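Local coordinates for capsid fiber protein (Bacillus phage phi29, PDB 6QYY), which forms the head fibres of the bacteriophage phi29 capsid, its trimeric N-terminal base probably anchoring each fibre to the surface of the prohead, at residues A[64-69]-A[105-110]; A[69-74]-A[96-101]. All blocks are in the same frame, centred on the assembly; numbering follows the deposited sequence.

Contact 1 of 2, residues A[64-69]-A[105-110]; sequences QVIAGS and GQLVTL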
loop_
_atom_site.group_PDB
_atom_site.type_symbol
_atom_site.label_atom_id
_atom_site.label_comp_id
_atom_site.label_asym_id
_atom_site.label_seq_id
_atom_site.Cartn_x
_atom_site.Cartn_y
_atom_site.Cartn_z
ATOM N N GLN A 64 11.240 -9.620 -0.347
ATOM C CA GLN A 64 12.044 -10.836 -0.326
ATOM C C GLN A 64 12.253 -11.250 1.124
ATOM O O GLN A 64 12.794 -10.469 1.917
ATOM C CB GLN A 64 13.394 -10.610 -1.011
ATOM C CG GLN A 64 13.276 -10.496 -2.480
ATOM C CD GLN A 64 14.524 -9.929 -3.129
ATOM O OE1 GLN A 64 15.297 -9.167 -2.532
ATOM N NE2 GLN A 64 14.716 -10.297 -4.359
ATOM N N VAL A 65 11.826 -12.472 1.468
ATOM C CA VAL A 65 11.877 -12.971 2.840
ATOM C C VAL A 65 12.371 -14.415 2.854
ATOM O O VAL A 65 12.019 -15.218 1.986
ATOM C CB VAL A 65 10.500 -12.893 3.539
ATOM C CG1 VAL A 65 10.652 -13.267 5.009
ATOM C CG2 VAL A 65 9.901 -11.484 3.414
ATOM N N ILE A 66 13.164 -14.759 3.866
ATOM C CA ILE A 66 13.582 -16.148 4.043
ATOM C C ILE A 66 12.376 -17.017 4.398
ATOM O O ILE A 66 11.588 -16.680 5.291
ATOM C CB ILE A 66 14.662 -16.251 5.133
ATOM C CG1 ILE A 66 15.924 -15.456 4.724
ATOM C CG2 ILE A 66 15.024 -17.702 5.368
ATOM C CD1 ILE A 66 16.591 -16.005 3.517
ATOM N N ALA A 67 12.239 -18.151 3.706
ATOM C CA ALA A 67 11.178 -19.111 4.014
ATOM C C ALA A 67 11.490 -19.890 5.288
ATOM O O ALA A 67 12.571 -20.474 5.428
ATOM C CB ALA A 67 10.993 -20.087 2.853
ATOM N N GLY A 68 10.528 -19.928 6.209
ATOM C CA GLY A 68 10.674 -20.766 7.391
ATOM C C GLY A 68 10.306 -22.222 7.202
ATOM O O GLY A 68 10.610 -23.037 8.075
ATOM N N SER A 69 9.649 -22.549 6.093
ATOM C CA SER A 69 9.357 -23.918 5.681
ATOM C C SER A 69 9.063 -23.875 4.184
ATOM O O SER A 69 9.089 -22.809 3.566
ATOM C CB SER A 69 8.201 -24.518 6.490
ATOM O OG SER A 69 7.048 -23.693 6.435
ATOM N N GLY A 105 14.630 -22.009 4.155
ATOM C CA GLY A 105 15.921 -21.359 4.075
ATOM C C GLY A 105 16.154 -20.539 2.820
ATOM O O GLY A 105 17.048 -19.683 2.816
ATOM N N GLN A 106 15.387 -20.771 1.759
ATOM C CA GLN A 106 15.542 -19.990 0.539
ATOM C C GLN A 106 14.758 -18.680 0.629
ATOM O O GLN A 106 13.850 -18.513 1.448
ATOM C CB GLN A 106 15.079 -20.777 -0.694
ATOM C CG GLN A 106 16.177 -21.574 -1.404
ATOM C CD GLN A 106 15.647 -22.425 -2.559
ATOM O OE1 GLN A 106 14.462 -22.762 -2.608
ATOM N NE2 GLN A 106 16.529 -22.774 -3.492
ATOM N N LEU A 107 15.132 -17.736 -0.234
ATOM C CA LEU A 107 14.462 -16.443 -0.308
ATOM C C LEU A 107 13.170 -16.584 -1.111
ATOM O O LEU A 107 13.201 -17.011 -2.268
ATOM C CB LEU A 107 15.410 -15.431 -0.949
ATOM C CG LEU A 107 15.256 -13.949 -0.653
ATOM C CD1 LEU A 107 15.234 -13.686 0.843
ATOM C CD2 LEU A 107 16.378 -13.150 -1.346
ATOM N N VAL A 108 12.029 -16.255 -0.507
ATOM C CA VAL A 108 10.757 -16.254 -1.229
ATOM C C VAL A 108 10.420 -14.815 -1.608
ATOM O O VAL A 108 10.713 -13.870 -0.863
ATOM C CB VAL A 108 9.626 -16.913 -0.410
ATOM C CG1 VAL A 108 9.169 -16.016 0.739
ATOM C CG2 VAL A 108 8.433 -17.243 -1.318
ATOM N N THR A 109 9.846 -14.635 -2.791
ATOM C CA THR A 109 9.302 -13.347 -3.187
ATOM C C THR A 109 7.795 -13.396 -2.990
ATOM O O THR A 109 7.124 -14.284 -3.531
ATOM C CB THR A 109 9.629 -13.014 -4.638
ATOM O OG1 THR A 109 11.039 -13.099 -4.831
ATOM C CG2 THR A 109 9.175 -11.597 -4.957
ATOM N N LEU A 110 7.270 -12.452 -2.223
ATOM C CA LEU A 110 5.846 -12.428 -1.907
ATOM C C LEU A 110 5.263 -11.061 -2.212
ATOM O O LEU A 110 5.955 -10.040 -2.142
ATOM C CB LEU A 110 5.576 -12.759 -0.437
ATOM C CG LEU A 110 6.179 -11.809 0.608
ATOM C CD1 LEU A 110 5.161 -10.719 1.031
ATOM C CD2 LEU A 110 6.664 -12.589 1.821
HETATM O O HOH W 1 12.791 -10.959 -5.671
#
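Val65 and Val108 face each other as an antiparallel hydrogen-bonded pair where strand 62-66, outermost within this chain, joins strand 107-112 in a five-stranded antiparallel sheet. Val65 N gives a nearly straight bond to Val108 O (2.9 Å) that lies in the carbonyl plane, and Val108 N answers to Val65 O (2.7 Å). Past the last regular pair Ala67 faces both Gly105 and Gln106, its N bonding to Gln106 O and its O taking Gly105 N, as in a G1 beta bulge with Gly105 (positive phi) in the glycine position.

Leu107 shares its face of the sheet with Gln64 and Ile66. From CB its side chain turns with CG anti to the backbone N (chi1 -155°), which swings the branch across the partner strand and sets Leu107 CG 3.8 Å from Gln64 CB. At the fork, CD2 stays over Gln64, near CB and the amide carbon CD, while Leu107 CD1 bends over the backbone, 3.6 Å from Val65 C. The Ile66 and Leu107 side chains cross at about a right angle, CD1 to CD1, and Tyr16 touches both.

On the face of Val65 and Val108, Val65 CG2 meets Leu110 CD2 at 3.8 Å. Val108 CG1, held between the backbone N and the carbonyl carbon (chi1 73°), presses to 3.2 Å from Val65 O, the very oxygen that its own N-H binds.

Contact 2 of 2, residues A[69-74]-A[96-101]; sequences SDIKVG and GYAVEE
Gly74 N reaches Ala98 O at 2.7 Å, the one hydrogen bond between loop residues 69-74 and residues 96-101. The loop packs on the end of strand 96-98, which lies between strands 107-112 and 76-79 in the antiparallel sheet. The donor stands 36° out of the carbonyl plane, not on a lone pair. Gly74 makes this bond with a positive phi (95°), where a loop turns into strand 76-79.

Carbon atoms pack beside it, against one another and against backbone groups. Ile71 CG2, anti to the backbone N, comes within 3.4 Å of Ala98 CB, tighter than usual for two carbons. Ala98 CB also lies 3.7 Å from Lys72 O. Val73 sends CG2 to the peptide link between Glu100 and Glu101, 3.5 Å from both Glu100 C and Glu101 N. Glu101 in turn extends along the loop, its CG 3.6 Å from Ile71 O.

Outside this first shell, Asp75 OD2 accepts a hydrogen bond from Lys72 N and the Asp75 backbone bonds to that of Ala98, so one residue is tied to both segments; Ile71 and Ala98 both touch Leu77. The second subunit reaches Val73: its Gln23 NE2 binds Val73 O, its Ile27 packs on the side chain, and its Asp26 makes a weak bond to Val73 N.

At the exposed edge, Lys72 NZ stays 5.4 Å from Glu101 OE2, too far for a salt bridge but of a sign that may ease the crowding of Glu101 by Asp26 of the second subunit. That carboxylate proximity could raise the proton affinity of the pair. Glu100 O is buried with no partner in the model, an uncompensated polar cost, and across the two segments one hydrogen bond is accompanied by van der Waals contacts.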
loop_
_atom_site.group_PDB
_atom_site.type_symbol
_atom_site.label_atom_id
_atom_site.label_comp_id
_atom_site.label_asym_id
_atom_site.label_seq_id
_atom_site.Cartn_x
_atom_site.Cartn_y
_atom_site.Cartn_z
ATOM N N SER A 69 9.649 -22.549 6.093
ATOM C CA SER A 69 9.357 -23.918 5.681
ATOM C C SER A 69 9.063 -23.875 4.184
ATOM O O SER A 69 9.089 -22.809 3.566
ATOM C CB SER A 69 8.201 -24.518 6.490
ATOM O OG SER A 69 7.048 -23.693 6.435
ATOM N N ASP A 70 8.794 -25.041 3.599
ATOM C CA ASP A 70 8.611 -25.104 2.153
ATOM C C ASP A 70 7.386 -24.297 1.737
ATOM O O ASP A 70 6.304 -24.433 2.313
ATOM C CB ASP A 70 8.472 -26.556 1.689
ATOM C CG ASP A 70 9.801 -27.317 1.710
ATOM O OD1 ASP A 70 10.805 -26.771 2.221
ATOM O OD2 ASP A 70 9.837 -28.467 1.215
ATOM N N ILE A 71 7.568 -23.438 0.742
ATOM C CA ILE A 71 6.514 -22.559 0.261
ATOM C C ILE A 71 6.266 -22.883 -1.207
ATOM O O ILE A 71 7.216 -23.056 -1.982
ATOM C CB ILE A 71 6.879 -21.074 0.457
ATOM C CG1 ILE A 71 6.847 -20.687 1.943
ATOM C CG2 ILE A 71 5.946 -20.173 -0.342
ATOM C CD1 ILE A 71 7.445 -19.319 2.236
ATOM N N LYS A 72 4.995 -23.022 -1.569
ATOM C CA LYS A 72 4.582 -23.252 -2.943
ATOM C C LYS A 72 4.024 -21.961 -3.525
ATOM O O LYS A 72 3.499 -21.110 -2.798
ATOM C CB LYS A 72 3.533 -24.365 -3.016
ATOM C CG LYS A 72 4.029 -25.717 -2.503
ATOM C CD LYS A 72 5.415 -26.044 -3.075
ATOM C CE LYS A 72 5.854 -27.480 -2.768
ATOM N NZ LYS A 72 6.235 -27.685 -1.340
ATOM N N VAL A 73 4.162 -21.810 -4.847
ATOM C CA VAL A 73 3.631 -20.625 -5.513
ATOM C C VAL A 73 2.149 -20.507 -5.206
ATOM O O VAL A 73 1.389 -21.471 -5.353
ATOM C CB VAL A 73 3.883 -20.696 -7.028
ATOM C CG1 VAL A 73 3.103 -19.592 -7.755
ATOM C CG2 VAL A 73 5.373 -20.598 -7.322
ATOM N N GLY A 74 1.732 -19.329 -4.743
ATOM C CA GLY A 74 0.340 -19.094 -4.419
ATOM C C GLY A 74 -0.031 -19.291 -2.962
ATOM O O GLY A 74 -1.167 -18.968 -2.588
ATOM N N GLY A 96 0.592 -11.616 2.949
ATOM C CA GLY A 96 1.020 -11.646 1.564
ATOM C C GLY A 96 0.849 -13.033 0.998
ATOM O O GLY A 96 0.406 -13.956 1.686
ATOM N N TYR A 97 1.200 -13.168 -0.281
ATOM C CA TYR A 97 1.132 -14.458 -0.944
ATOM C C TYR A 97 2.379 -14.658 -1.787
ATOM O O TYR A 97 2.957 -13.702 -2.316
ATOM C CB TYR A 97 -0.145 -14.601 -1.810
ATOM C CG TYR A 97 -0.354 -13.523 -2.849
ATOM C CD1 TYR A 97 0.225 -13.623 -4.107
ATOM C CD2 TYR A 97 -1.157 -12.415 -2.581
ATOM C CE1 TYR A 97 0.025 -12.648 -5.074
ATOM C CE2 TYR A 97 -1.372 -11.435 -3.542
ATOM C CZ TYR A 97 -0.771 -11.554 -4.785
ATOM O OH TYR A 97 -0.961 -10.588 -5.732
ATOM N N ALA A 98 2.793 -15.915 -1.903
ATOM C CA ALA A 98 4.033 -16.230 -2.593
ATOM C C ALA A 98 3.807 -16.256 -4.097
ATOM O O ALA A 98 2.816 -16.810 -4.572
ATOM C CB ALA A 98 4.569 -17.583 -2.122
ATOM N N VAL A 99 4.723 -15.645 -4.850
ATOM C CA VAL A 99 4.716 -15.746 -6.305
ATOM C C VAL A 99 5.931 -16.474 -6.828
ATOM O O VAL A 99 6.101 -16.588 -8.054
ATOM C CB VAL A 99 4.584 -14.365 -6.976
ATOM C CG1 VAL A 99 3.238 -13.745 -6.607
ATOM C CG2 VAL A 99 5.735 -13.447 -6.589
ATOM N N GLU A 100 6.796 -16.952 -5.942
ATOM C CA GLU A 100 7.868 -17.870 -6.279
ATOM C C GLU A 100 7.814 -19.041 -5.308
ATOM O O GLU A 100 7.231 -18.953 -4.223
ATOM C CB GLU A 100 9.248 -17.192 -6.228
ATOM C CG GLU A 100 9.405 -15.972 -7.153
ATOM C CD GLU A 100 9.238 -16.311 -8.637
ATOM O OE1 GLU A 100 9.458 -17.485 -9.016
ATOM O OE2 GLU A 100 8.895 -15.400 -9.428
ATOM N N GLU A 101 8.408 -20.149 -5.727
ATOM C CA GLU A 101 8.554 -21.339 -4.904
ATOM C C GLU A 101 9.828 -21.219 -4.075
ATOM O O GLU A 101 10.843 -20.711 -4.558
ATOM C CB GLU A 101 8.608 -22.571 -5.810
ATOM C CG GLU A 101 8.740 -23.907 -5.126
ATOM C CD GLU A 101 8.683 -25.052 -6.124
ATOM O OE1 GLU A 101 8.372 -24.792 -7.308
ATOM O OE2 GLU A 101 8.943 -26.207 -5.730
#

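Contact 2 is nested inside the chain loop that contact 1 closes, with Ser69 common to both: the chain leaves strand 62-66, runs through loop 69-74, and returns by strand 96-98 before strand 107-112. Their centres lie 8 Å apart on the same side of the chain's centre. Strands 96-98 and 107-112 are neighbours in the antiparallel sheet; just past strand 96-98, a probable hydrogen bond from Val99 N to Thr109 O (3.1 Å) bridges the two contacts, with Leu110 CB packed on Tyr97 O. Contact 1 thus adds an outer strand, while contact 2 ties a loop to the adjoining strand. Both also touch the second subunit, so this sheet lies against the neighbouring subunit of the trimer.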